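Local coordinates for peptidase M16 domain protein (Alicyclobacillus acidocaldarius subsp. acidocaldarius DSM 446, PDB 4XEA) that probably cleaves peptide bonds as a metal-dependent hydrolase of the M16 family, and holds a nickel ion in this crystal, at residues Ile59-Glu64 against Asp165-Val170; Val42-Arg47 against Met55-Ala60; Glu347-Ala352 against Met397-Ala402; Thr273-Leu278 against Asn403-Glu408; Leu361-Leu364 against Ala368-Val371. One frame throughout, in Å; residues are numbered along the deposited sequence.

Contact 1 of 5, residues Ile59-Glu64 against Asp165-Val170. With NI (nickel (II) ion), chain C.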
# COMPACT_ATOMS: atom_id res chain seq x y z
N ILE A 59 -14.78 -17.75 16.13
CA ILE A 59 -15.88 -18.13 15.25
C ILE A 59 -16.10 -17.20 14.10
O ILE A 59 -16.28 -17.70 12.99
CB ILE A 59 -17.22 -18.44 16.01
CG1 ILE A 59 -17.01 -19.72 16.84
CG2 ILE A 59 -18.36 -18.70 14.99
CD1 ILE A 59 -18.24 -20.19 17.61
N ALA A 60 -16.07 -15.88 14.33
CA ALA A 60 -16.20 -14.92 13.24
C ALA A 60 -15.24 -15.27 12.09
O ALA A 60 -15.62 -15.31 10.91
CB ALA A 60 -15.99 -13.48 13.72
N HIS A 61 -14.00 -15.57 12.46
CA HIS A 61 -12.92 -15.82 11.49
C HIS A 61 -13.03 -17.20 10.83
O HIS A 61 -12.71 -17.36 9.64
CB HIS A 61 -11.60 -15.63 12.21
CG HIS A 61 -10.43 -16.13 11.46
ND1 HIS A 61 -9.89 -17.38 11.69
CD2 HIS A 61 -9.71 -15.58 10.45
CE1 HIS A 61 -8.88 -17.57 10.87
NE2 HIS A 61 -8.73 -16.49 10.13
N PHE A 62 -13.47 -18.19 11.59
CA PHE A 62 -13.79 -19.53 11.04
C PHE A 62 -14.87 -19.41 9.94
O PHE A 62 -14.74 -19.96 8.83
CB PHE A 62 -14.24 -20.43 12.19
CG PHE A 62 -14.04 -21.91 11.94
CD1 PHE A 62 -14.70 -22.55 10.92
CD2 PHE A 62 -13.25 -22.67 12.79
CE1 PHE A 62 -14.53 -23.92 10.71
CE2 PHE A 62 -13.08 -24.03 12.59
CZ PHE A 62 -13.71 -24.65 11.55
N LEU A 63 -15.94 -18.69 10.24
CA LEU A 63 -17.02 -18.46 9.25
C LEU A 63 -16.47 -17.75 8.00
O LEU A 63 -16.82 -18.10 6.88
CB LEU A 63 -18.18 -17.67 9.85
CG LEU A 63 -19.02 -18.36 10.93
CD1 LEU A 63 -20.04 -17.38 11.45
CD2 LEU A 63 -19.71 -19.66 10.33
N GLU A 64 -15.55 -16.80 8.21
CA GLU A 64 -14.93 -16.10 7.08
C GLU A 64 -14.25 -17.07 6.17
O GLU A 64 -14.38 -16.98 4.94
CB GLU A 64 -13.96 -15.01 7.55
CG GLU A 64 -13.27 -14.24 6.40
CD GLU A 64 -11.79 -14.01 6.67
OE1 GLU A 64 -11.45 -13.44 7.72
OE2 GLU A 64 -10.96 -14.45 5.87
N ASP A 165 -6.28 -13.02 19.94
CA ASP A 165 -6.13 -12.66 18.53
C ASP A 165 -7.36 -13.11 17.71
O ASP A 165 -8.10 -14.00 18.10
CB ASP A 165 -4.82 -13.21 17.93
CG ASP A 165 -4.36 -12.40 16.68
OD1 ASP A 165 -4.99 -11.34 16.30
OD2 ASP A 165 -3.39 -12.83 16.09
N ILE A 166 -7.54 -12.47 16.58
CA ILE A 166 -8.72 -12.63 15.75
C ILE A 166 -9.08 -14.07 15.39
O ILE A 166 -10.26 -14.43 15.41
CB ILE A 166 -8.66 -11.68 14.52
CG1 ILE A 166 -8.83 -10.21 15.02
CG2 ILE A 166 -9.71 -12.05 13.46
CD1 ILE A 166 -8.27 -9.19 14.05
N ALA A 167 -8.06 -14.90 15.12
CA ALA A 167 -8.25 -16.31 14.79
C ALA A 167 -8.57 -17.22 16.00
O ALA A 167 -8.94 -18.38 15.83
CB ALA A 167 -7.01 -16.85 14.02
N GLY A 168 -8.44 -16.70 17.21
CA GLY A 168 -8.64 -17.48 18.43
C GLY A 168 -7.34 -18.13 18.85
O GLY A 168 -6.27 -17.67 18.45
N THR A 169 -7.43 -19.20 19.63
CA THR A 169 -6.25 -20.04 19.96
C THR A 169 -6.38 -21.42 19.31
O THR A 169 -7.42 -21.77 18.76
CB THR A 169 -6.07 -20.21 21.50
OG1 THR A 169 -7.21 -20.88 22.05
CG2 THR A 169 -5.94 -18.85 22.20
N VAL A 170 -5.31 -22.22 19.37
CA VAL A 170 -5.38 -23.61 18.96
C VAL A 170 -6.48 -24.35 19.75
O VAL A 170 -7.34 -25.01 19.16
CB VAL A 170 -3.99 -24.30 19.13
CG1 VAL A 170 -4.05 -25.80 18.79
CG2 VAL A 170 -2.94 -23.59 18.28
NI NI C . -7.63 -16.56 8.20
O HOH W 1 -12.99 -14.70 15.09
O HOH W 2 -10.69 -19.04 13.73
O HOH W 3 -6.50 -16.19 6.07
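The inverted HxxEH metal motif of the M16 peptidases lies on helix 59-66, and its first histidine, His61, has its imidazole backed by Ala167 from the loop that leads into helix 170-175. Ala167 CB sits over one face of the His61 ring in a CH-pi contact, 4.0 Å from the centroid and 27° off the normal; a side chain no larger than methyl lets the loop come this close. With CG anti to the backbone N (chi1 167°), the imidazole of His61 projects from the helix and delivers NE2 to the nickel ion at 2.2 Å. The other ring nitrogen, His61 ND1, donates to water 2 in the plane of the ring at 2.7 Å, and that water donates in turn to Ala167 O at 2.8 Å. Held by the metal at NE2 and by this water at ND1, the ring has little freedom to turn. Water 1 bridges the two backbones, accepting from His61 N at 2.9 Å and donating to Ile166 O. A type I turn from Asp165 to Gly168 carries the two carbonyls that these waters link to the helix. His65 and Glu136 belong to the same metal site, the two-histidine, one-glutamate arrangement characteristic of M16 enzymes.

Contact 2 of 5, residues Val42-Arg47 against Met55-Ala60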
# COMPACT_ATOMS: atom_id res chain seq x y z
N VAL A 42 -14.63 -10.18 18.75
CA VAL A 42 -14.91 -9.89 20.14
C VAL A 42 -16.31 -10.27 20.61
O VAL A 42 -16.59 -10.20 21.79
CB VAL A 42 -14.57 -8.45 20.57
CG1 VAL A 42 -13.05 -8.16 20.31
CG2 VAL A 42 -15.52 -7.41 19.96
N ASP A 43 -17.17 -10.71 19.67
CA ASP A 43 -18.54 -11.12 20.00
C ASP A 43 -18.54 -12.55 20.52
O ASP A 43 -19.12 -13.46 19.91
CB ASP A 43 -19.44 -10.96 18.78
CG ASP A 43 -19.69 -9.52 18.45
OD1 ASP A 43 -20.31 -8.86 19.33
OD2 ASP A 43 -19.27 -9.05 17.34
N ARG A 44 -17.85 -12.76 21.64
CA ARG A 44 -17.73 -14.08 22.25
C ARG A 44 -19.06 -14.54 22.89
O ARG A 44 -19.38 -15.71 22.86
CB ARG A 44 -16.65 -14.02 23.34
CG ARG A 44 -16.43 -15.30 24.11
CD ARG A 44 -15.51 -15.07 25.32
NE ARG A 44 -14.13 -14.86 24.92
CZ ARG A 44 -13.19 -14.32 25.69
NH1 ARG A 44 -13.48 -13.85 26.91
NH2 ARG A 44 -11.94 -14.21 25.22
N ALA A 45 -19.78 -13.62 23.51
CA ALA A 45 -21.00 -13.98 24.22
C ALA A 45 -22.15 -13.10 23.78
O ALA A 45 -21.97 -11.90 23.45
CB ALA A 45 -20.79 -13.87 25.76
N PHE A 46 -23.34 -13.68 23.82
CA PHE A 46 -24.52 -13.00 23.34
C PHE A 46 -25.75 -13.79 23.77
O PHE A 46 -25.67 -14.97 24.12
CB PHE A 46 -24.51 -12.82 21.82
CG PHE A 46 -24.34 -14.11 21.05
CD1 PHE A 46 -23.08 -14.62 20.79
CD2 PHE A 46 -25.47 -14.83 20.60
CE1 PHE A 46 -22.93 -15.82 20.10
CE2 PHE A 46 -25.33 -16.00 19.89
CZ PHE A 46 -24.05 -16.51 19.64
N ARG A 47 -26.89 -13.10 23.74
CA ARG A 47 -28.19 -13.71 23.97
C ARG A 47 -29.01 -13.54 22.72
O ARG A 47 -29.01 -12.45 22.10
CB ARG A 47 -28.92 -13.01 25.11
CG ARG A 47 -30.31 -13.62 25.43
CD ARG A 47 -31.21 -12.53 26.08
NE ARG A 47 -32.48 -13.06 26.55
CZ ARG A 47 -32.61 -13.77 27.66
NH1 ARG A 47 -31.55 -14.03 28.43
NH2 ARG A 47 -33.81 -14.21 28.01
N MSE A 55 -19.23 -18.57 23.42
CA MSE A 55 -18.61 -19.34 22.38
C MSE A 55 -17.13 -19.45 22.63
O MSE A 55 -16.55 -18.60 23.30
CB MSE A 55 -18.78 -18.64 21.04
CG MSE A 55 -20.18 -18.51 20.55
SE MSE A 55 -20.99 -20.21 20.05
CE MSE A 55 -21.91 -20.67 21.66
N PRO A 56 -16.50 -20.47 22.03
CA PRO A 56 -15.06 -20.46 21.93
C PRO A 56 -14.62 -19.34 21.03
O PRO A 56 -15.33 -18.99 20.07
CB PRO A 56 -14.72 -21.80 21.25
CG PRO A 56 -15.96 -22.62 21.36
CD PRO A 56 -17.09 -21.65 21.36
N ASP A 57 -13.45 -18.77 21.32
CA ASP A 57 -12.91 -17.74 20.47
C ASP A 57 -12.59 -18.28 19.08
O ASP A 57 -12.18 -19.43 18.93
CB ASP A 57 -11.69 -17.11 21.13
CG ASP A 57 -12.08 -16.18 22.28
OD1 ASP A 57 -13.10 -15.46 22.16
OD2 ASP A 57 -11.39 -16.18 23.31
N GLY A 58 -12.80 -17.44 18.06
CA GLY A 58 -12.40 -17.81 16.71
C GLY A 58 -13.52 -17.93 15.71
O GLY A 58 -13.25 -18.16 14.55
N ILE A 59 -14.78 -17.75 16.13
CA ILE A 59 -15.88 -18.13 15.25
C ILE A 59 -16.10 -17.20 14.10
O ILE A 59 -16.28 -17.70 12.99
CB ILE A 59 -17.22 -18.44 16.01
CG1 ILE A 59 -17.01 -19.72 16.84
CG2 ILE A 59 -18.36 -18.70 14.99
CD1 ILE A 59 -18.24 -20.19 17.61
N ALA A 60 -16.07 -15.88 14.33
CA ALA A 60 -16.20 -14.92 13.24
C ALA A 60 -15.24 -15.27 12.09
O ALA A 60 -15.62 -15.31 10.91
CB ALA A 60 -15.99 -13.48 13.72
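Arg44 runs its aliphatic stem past the carbonyl of Met55, with Arg44 CG 3.4 Å from Met55 O, and reaches beyond it to the carboxylate of Asp57. The two segments flank the open end of the beta hairpin made by strands 45-48 and 51-54, where the chain leaves the hairpin and turns toward the metal-binding helix 59-66. The closing backbone bond runs from Met55 N to Arg44 O, nearly straight at 165°, and prolongs the hairpin pairing by one link. Arginine suits its place because the chain must be long enough to pass the Met55 carbonyl and still bring a charge to Asp57: it is extended through its first two torsions and bends at the third, which brings NE and NH2 round to face the carboxylate. The grip is side-on, one nitrogen to each oxygen, although the guanidinium and carboxylate planes are 47° apart. Asp57 directly precedes Gly58, the N-cap residue of helix 59-66, and its carbonyl also accepts from Ser172. Phe46, two residues on from Arg44, meets selenomethionine Met55, Phe46 CE1 to Met55 CG at 3.9 Å, an apolar contact in which the flexible chain crosses the ring obliquely; Phe188 packs edge-to-face on the same aromatic group. In the salt bridge, Arg44 NE meets Asp57 OD1 at 3.0 Å, close to the guanidinium plane, while Arg44 NH2 meets the syn lone pair of Asp57 OD2 at 2.8 Å with a more bent N-H angle of 140°.

Contact 3 of 5, residues Glu347-Ala352 against Met397-Ala402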
# COMPACT_ATOMS: atom_id res chain seq x y z
N GLU A 347 -0.59 26.05 17.42
CA GLU A 347 -0.10 26.08 16.04
C GLU A 347 0.09 24.67 15.48
O GLU A 347 -0.24 24.43 14.32
CB GLU A 347 1.17 26.92 15.91
CG GLU A 347 0.90 28.41 16.09
CD GLU A 347 2.09 29.29 15.79
OE1 GLU A 347 3.24 28.85 15.99
OE2 GLU A 347 1.88 30.43 15.35
N ALA A 348 0.59 23.75 16.31
CA ALA A 348 0.79 22.37 15.90
C ALA A 348 -0.56 21.72 15.65
O ALA A 348 -0.73 20.96 14.70
CB ALA A 348 1.56 21.58 16.96
N PHE A 349 -1.52 22.02 16.52
CA PHE A 349 -2.89 21.58 16.35
C PHE A 349 -3.55 22.05 15.04
O PHE A 349 -4.18 21.25 14.35
CB PHE A 349 -3.72 21.98 17.61
CG PHE A 349 -5.21 21.84 17.44
CD1 PHE A 349 -5.82 20.60 17.49
CD2 PHE A 349 -6.00 22.95 17.28
CE1 PHE A 349 -7.18 20.47 17.36
CE2 PHE A 349 -7.38 22.83 17.15
CZ PHE A 349 -7.96 21.59 17.17
N GLU A 350 -3.44 23.32 14.68
CA GLU A 350 -4.02 23.79 13.40
C GLU A 350 -3.31 23.14 12.18
O GLU A 350 -3.95 22.88 11.17
CB GLU A 350 -4.02 25.34 13.29
CG GLU A 350 -4.99 26.08 14.26
CD GLU A 350 -6.46 25.65 14.13
OE1 GLU A 350 -6.84 25.07 13.09
OE2 GLU A 350 -7.26 25.91 15.06
N ARG A 351 -2.01 22.91 12.26
CA ARG A 351 -1.32 22.25 11.14
C ARG A 351 -1.83 20.83 11.00
O ARG A 351 -1.98 20.32 9.90
CB ARG A 351 0.21 22.27 11.27
CG ARG A 351 0.86 23.62 10.92
CD ARG A 351 2.39 23.52 10.80
NE ARG A 351 3.00 23.00 12.03
CZ ARG A 351 3.37 23.73 13.09
NH1 ARG A 351 3.90 23.14 14.15
NH2 ARG A 351 3.21 25.05 13.10
N ALA A 352 -2.13 20.19 12.13
CA ALA A 352 -2.58 18.83 12.13
C ALA A 352 -3.99 18.72 11.56
O ALA A 352 -4.27 17.84 10.72
CB ALA A 352 -2.53 18.25 13.56
N MSE A 397 -14.00 21.09 15.31
CA MSE A 397 -13.10 20.70 16.38
C MSE A 397 -12.32 21.91 16.97
O MSE A 397 -11.84 22.76 16.21
CB MSE A 397 -12.15 19.68 15.81
CG MSE A 397 -11.05 19.36 16.67
SE MSE A 397 -11.59 18.06 17.93
CE MSE A 397 -9.83 17.28 17.77
N THR A 398 -12.23 22.00 18.30
CA THR A 398 -11.56 23.14 18.98
C THR A 398 -10.30 22.74 19.78
O THR A 398 -10.14 21.58 20.14
CB THR A 398 -12.54 23.88 19.95
OG1 THR A 398 -12.92 23.00 21.02
CG2 THR A 398 -13.79 24.33 19.22
N LEU A 399 -9.44 23.71 20.09
CA LEU A 399 -8.27 23.47 20.96
C LEU A 399 -8.71 23.02 22.37
O LEU A 399 -8.06 22.16 22.98
CB LEU A 399 -7.38 24.74 21.06
CG LEU A 399 -6.08 24.67 21.88
CD1 LEU A 399 -5.10 23.63 21.35
CD2 LEU A 399 -5.40 26.08 21.97
N GLU A 400 -9.79 23.60 22.90
CA GLU A 400 -10.32 23.16 24.21
C GLU A 400 -10.70 21.69 24.18
O GLU A 400 -10.34 20.88 25.07
CB GLU A 400 -11.56 23.99 24.59
CG GLU A 400 -12.31 23.55 25.87
CD GLU A 400 -13.37 24.57 26.31
OE1 GLU A 400 -14.44 24.65 25.67
OE2 GLU A 400 -13.12 25.33 27.28
N ARG A 401 -11.42 21.31 23.14
CA ARG A 401 -11.77 19.90 22.98
C ARG A 401 -10.52 19.01 22.82
O ARG A 401 -10.45 17.93 23.40
CB ARG A 401 -12.79 19.73 21.85
CG ARG A 401 -13.18 18.31 21.52
CD ARG A 401 -13.70 17.49 22.73
NE ARG A 401 -13.96 16.11 22.32
CZ ARG A 401 -13.84 15.04 23.10
NH1 ARG A 401 -13.47 15.15 24.38
NH2 ARG A 401 -14.07 13.84 22.60
N ALA A 402 -9.52 19.48 22.08
CA ALA A 402 -8.26 18.70 21.95
C ALA A 402 -7.58 18.55 23.31
O ALA A 402 -7.09 17.46 23.64
CB ALA A 402 -7.31 19.35 20.95
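Apolar packing carries most of this contact, and the ring of Phe349 on helix 346-363 supplies one whole side of it. Phe349 CZ touches CG of selenomethionine Met397 at 3.8 Å, the methionine coming in at the ring edge and in its plane. Ala402 CB meets Phe349 CE1 at 3.8 Å obliquely, and Leu399 CD1 approaches Phe349 CD2 at a looser 4.2 Å. The phenylalanine reaches them because CG stands anti to the backbone N (chi1 168°), which carries the ring to segment 397-402. A second kind of contact is between the ring and the main chain: Leu399 CA lies over one face, and Phe349 CE2 comes within 3.7 Å of Leu399 N. Phe349 is thus wedged against the N-terminal turn of helix 399-409, in the helical layer of the C-terminal half of this M16 fold; a flat, wide side chain can lie against the main chain of Thr398 and Leu399, and the small Ala402 leaves room for it. The polar bonds are made beside the ring contact. Thr398 is the N-cap, its OG1 accepting from Arg401 N at 3.1 Å with an angle of 161°. Met397 O accepts from Arg353, and Arg401 forms a salt bridge with Glu270.

Contact 4 of 5, residues Thr273-Leu278 against Asn403-Glu408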
# COMPACT_ATOMS: atom_id res chain seq x y z
N THR A 273 -12.10 10.94 15.17
CA THR A 273 -11.59 12.04 14.37
C THR A 273 -10.68 12.94 15.20
O THR A 273 -9.59 13.29 14.77
CB THR A 273 -12.73 12.87 13.76
OG1 THR A 273 -13.52 11.99 12.97
CG2 THR A 273 -12.19 13.97 12.87
N ALA A 274 -11.13 13.24 16.41
CA ALA A 274 -10.35 14.04 17.32
C ALA A 274 -8.98 13.39 17.63
O ALA A 274 -7.97 14.08 17.70
CB ALA A 274 -11.13 14.28 18.61
N MSE A 275 -8.93 12.08 17.82
CA MSE A 275 -7.66 11.42 18.06
C MSE A 275 -6.74 11.45 16.82
O MSE A 275 -5.51 11.50 16.94
CB MSE A 275 -7.87 9.98 18.54
CG MSE A 275 -8.40 9.87 19.95
SE MSE A 275 -7.29 10.72 21.25
CE MSE A 275 -5.73 9.52 21.11
N THR A 276 -7.32 11.38 15.63
CA THR A 276 -6.50 11.36 14.42
C THR A 276 -5.70 12.68 14.40
O THR A 276 -4.48 12.66 14.16
CB THR A 276 -7.36 11.16 13.15
OG1 THR A 276 -8.05 9.91 13.26
CG2 THR A 276 -6.54 11.14 11.87
N ILE A 277 -6.39 13.79 14.69
CA ILE A 277 -5.75 15.11 14.69
C ILE A 277 -4.72 15.20 15.79
O ILE A 277 -3.58 15.59 15.53
CB ILE A 277 -6.76 16.27 14.84
CG1 ILE A 277 -7.72 16.30 13.65
CG2 ILE A 277 -6.00 17.60 14.93
CD1 ILE A 277 -9.08 16.93 13.97
N LEU A 278 -5.11 14.78 17.00
CA LEU A 278 -4.22 14.86 18.17
C LEU A 278 -2.94 14.06 18.04
O LEU A 278 -1.86 14.55 18.36
CB LEU A 278 -4.99 14.46 19.43
CG LEU A 278 -4.35 14.71 20.79
CD1 LEU A 278 -3.89 16.15 20.95
CD2 LEU A 278 -5.33 14.33 21.91
N ASN A 403 -7.56 19.62 24.12
CA ASN A 403 -7.02 19.51 25.48
C ASN A 403 -7.84 18.56 26.36
O ASN A 403 -7.26 17.73 27.06
CB ASN A 403 -6.83 20.88 26.15
CG ASN A 403 -5.60 21.66 25.61
OD1 ASN A 403 -4.47 21.17 25.63
ND2 ASN A 403 -5.84 22.86 25.11
N ALA A 404 -9.18 18.64 26.32
CA ALA A 404 -10.02 17.75 27.14
C ALA A 404 -9.80 16.29 26.76
O ALA A 404 -9.72 15.41 27.63
CB ALA A 404 -11.50 18.12 27.02
N ARG A 405 -9.70 16.00 25.47
CA ARG A 405 -9.49 14.61 25.00
C ARG A 405 -8.14 14.08 25.52
O ARG A 405 -8.05 12.95 26.01
CB ARG A 405 -9.54 14.56 23.47
CG ARG A 405 -9.20 13.20 22.83
CD ARG A 405 -10.45 12.34 22.71
NE ARG A 405 -10.95 11.66 23.92
CZ ARG A 405 -10.72 10.38 24.22
NH1 ARG A 405 -11.30 9.82 25.26
NH2 ARG A 405 -9.90 9.65 23.47
N PHE A 406 -7.09 14.89 25.38
CA PHE A 406 -5.76 14.57 25.87
C PHE A 406 -5.78 14.23 27.38
O PHE A 406 -5.26 13.20 27.82
CB PHE A 406 -4.78 15.73 25.57
CG PHE A 406 -3.37 15.45 26.01
CD1 PHE A 406 -3.00 15.60 27.34
CD2 PHE A 406 -2.42 14.98 25.11
CE1 PHE A 406 -1.70 15.28 27.77
CE2 PHE A 406 -1.14 14.67 25.52
CZ PHE A 406 -0.77 14.82 26.87
N GLN A 407 -6.41 15.11 28.17
CA GLN A 407 -6.48 14.97 29.64
C GLN A 407 -7.24 13.72 30.11
O GLN A 407 -6.86 13.08 31.10
CB GLN A 407 -7.10 16.24 30.25
CG GLN A 407 -6.24 17.50 30.05
CD GLN A 407 -4.99 17.51 30.90
OE1 GLN A 407 -4.94 16.88 31.95
NE2 GLN A 407 -3.98 18.26 30.45
N GLU A 408 -8.30 13.39 29.38
CA GLU A 408 -9.16 12.22 29.59
C GLU A 408 -8.43 10.89 29.34
O GLU A 408 -8.69 9.88 30.00
CB GLU A 408 -10.28 12.22 28.53
CG GLU A 408 -11.57 12.72 28.96
CD GLU A 408 -12.58 12.87 27.81
OE1 GLU A 408 -12.27 12.69 26.59
OE2 GLU A 408 -13.73 13.19 28.15
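Both flat groups are met at their edges: the guanidinium of Arg405 by the selenium of selenomethionine Met275, near its plane, and the ring of Phe406 by Leu278 CD2. Met275 SE lies 3.6 Å from Arg405 NH2 and 3.5 Å from Arg405 CG, so the arginine curls about the selenium with its methylenes as well as its head. Leu278 CD2 rests on the base of the other side chain, 4.0 Å from Phe406 CB, the two crossing at about a right angle. The helices do the same: segments 273-278 and 403-408 cross at -90° with axes 10.5 Å apart, a perpendicular packing in the helical layer of the C-terminal half, where Phe406 also packs on Leu336 and Val339 of helix 325-342. Arg405, buried yet charged, has its polar end answered by two carboxylates. Arg405 NE donates to Glu408 OE1 at 3.2 Å, one helical turn on, meeting the oxygen nearly end-on, and NH2 forms a salt bridge with Glu259. Bends at chi2 (88°) and chi3 (-78°) fold the chain back to make this possible. Replacement by leucine would probably cost Glu259 its salt bridge and leave Glu408 with little more than a weak, long pairing to Arg401.

Contact 5 of 5, residues Leu361-Leu364 against Ala368-Val371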
# COMPACT_ATOMS: atom_id res chain seq x y z
N LEU A 361 -10.13 14.54 2.55
CA LEU A 361 -10.59 15.00 1.22
C LEU A 361 -9.99 14.14 0.07
O LEU A 361 -10.74 13.67 -0.81
CB LEU A 361 -10.26 16.47 1.02
CG LEU A 361 -11.10 17.50 1.82
CD1 LEU A 361 -10.80 18.89 1.29
CD2 LEU A 361 -12.61 17.22 1.77
N MSE A 362 -8.69 13.89 0.10
CA MSE A 362 -8.03 13.06 -0.93
C MSE A 362 -8.49 11.61 -0.89
O MSE A 362 -8.66 10.98 -1.93
CB MSE A 362 -6.51 13.13 -0.82
CG MSE A 362 -5.98 14.53 -1.00
SE MSE A 362 -4.04 14.71 -1.18
CE MSE A 362 -3.41 14.69 0.66
N SER A 363 -8.73 11.10 0.31
CA SER A 363 -9.21 9.73 0.51
C SER A 363 -10.64 9.51 -0.00
O SER A 363 -10.96 8.40 -0.38
CB SER A 363 -9.11 9.32 1.99
OG SER A 363 -7.77 9.09 2.33
N LEU A 364 -11.47 10.55 -0.02
CA LEU A 364 -12.82 10.48 -0.57
C LEU A 364 -12.82 10.34 -2.10
O LEU A 364 -13.83 10.01 -2.67
CB LEU A 364 -13.63 11.73 -0.20
CG LEU A 364 -13.89 12.01 1.27
CD1 LEU A 364 -14.54 13.38 1.41
CD2 LEU A 364 -14.75 10.93 1.85
N ALA A 368 -12.37 2.41 -2.57
CA ALA A 368 -12.15 1.54 -1.41
C ALA A 368 -12.34 2.29 -0.09
O ALA A 368 -13.01 1.79 0.82
CB ALA A 368 -10.78 0.89 -1.44
N PHE A 369 -11.76 3.47 0.05
CA PHE A 369 -11.98 4.27 1.26
C PHE A 369 -13.47 4.63 1.49
O PHE A 369 -14.05 4.40 2.59
CB PHE A 369 -11.10 5.53 1.23
CG PHE A 369 -11.30 6.45 2.43
CD1 PHE A 369 -10.41 6.39 3.51
CD2 PHE A 369 -12.31 7.40 2.44
CE1 PHE A 369 -10.56 7.26 4.61
CE2 PHE A 369 -12.49 8.25 3.56
CZ PHE A 369 -11.58 8.18 4.63
N LEU A 370 -14.12 5.17 0.48
CA LEU A 370 -15.53 5.52 0.60
C LEU A 370 -16.35 4.35 1.12
O LEU A 370 -17.21 4.50 2.00
CB LEU A 370 -16.09 5.97 -0.76
CG LEU A 370 -15.62 7.31 -1.26
CD1 LEU A 370 -15.87 7.46 -2.78
CD2 LEU A 370 -16.26 8.41 -0.48
N VAL A 371 -16.10 3.17 0.57
CA VAL A 371 -16.91 2.00 0.88
C VAL A 371 -16.60 1.49 2.29
O VAL A 371 -17.50 1.36 3.11
CB VAL A 371 -16.69 0.88 -0.20
CG1 VAL A 371 -17.28 -0.42 0.31
CG2 VAL A 371 -17.33 1.30 -1.56
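Phe369 lays its ring flat against Ser363 across the short, tight connection between helices 346-363 and 367-379. This connection takes the chain from the C-terminal half of the M16 fold across to the six-stranded sheet of the N-terminal half, where Ala368, first in the segment, rests on Tyr32 of strand 31-37. At the next residue, Ser363 CB stands almost exactly over the ring centre of Phe369, 3.4 Å from the centroid and 7° off the normal, a close CH-pi contact. Serine fits because it is small and because its hydroxyl is turned back along its own helix to donate to Arg359 O. The aromatic chain leaves the helix with CG anti to its N (chi1 178°), which also sets Phe369 CD2 within 3.3 Å of Ser363 O. At the ring's edge, Leu364 CD2 touches Phe369 CE2 at 3.9 Å, and Phe387 of helix 387-396 packs on the same aromatic side chain. Exchanging the phenylalanine for an alanine would probably leave a gap above Ser363 CB and deprive Leu364 of one of its apolar neighbours. Next along the helix, Leu370 reaches Leu364 with its branched end, crossing it at about a right angle. Leucine is apt here, since its two methyls meet side chain and main chain of the same residue: Leu370 CD2 packs on Leu364 CD2 at 3.7 Å, while Leu370 CD1 lies 3.3 Å from Leu364 O.

Contacts 1 and 2 share Ile59 and Ala60, but contact 1 packs on helix 59-66 itself while contact 2 ties down the chain leading into it: buried contact 1 works through waters and a metal-bound imidazole, whereas partly buried contact 2 relies on a salt bridge and a backbone bond. They touch where Gly168 meets Asp57. Contacts 3 and 4, both buried, lie in the other half of the chain, with the centres of contacts 1 and 3 about 40 Å apart; they share helix 399-409 and are joined by Met397 packing on Ala274 and Ile277. Their chemistry across the segments is chiefly apolar, with ion pairs at the margins. Partly buried contact 5 shares helix 346-363 with contact 3 but adjoins the second subunit, where Met362 packs on its Thr102.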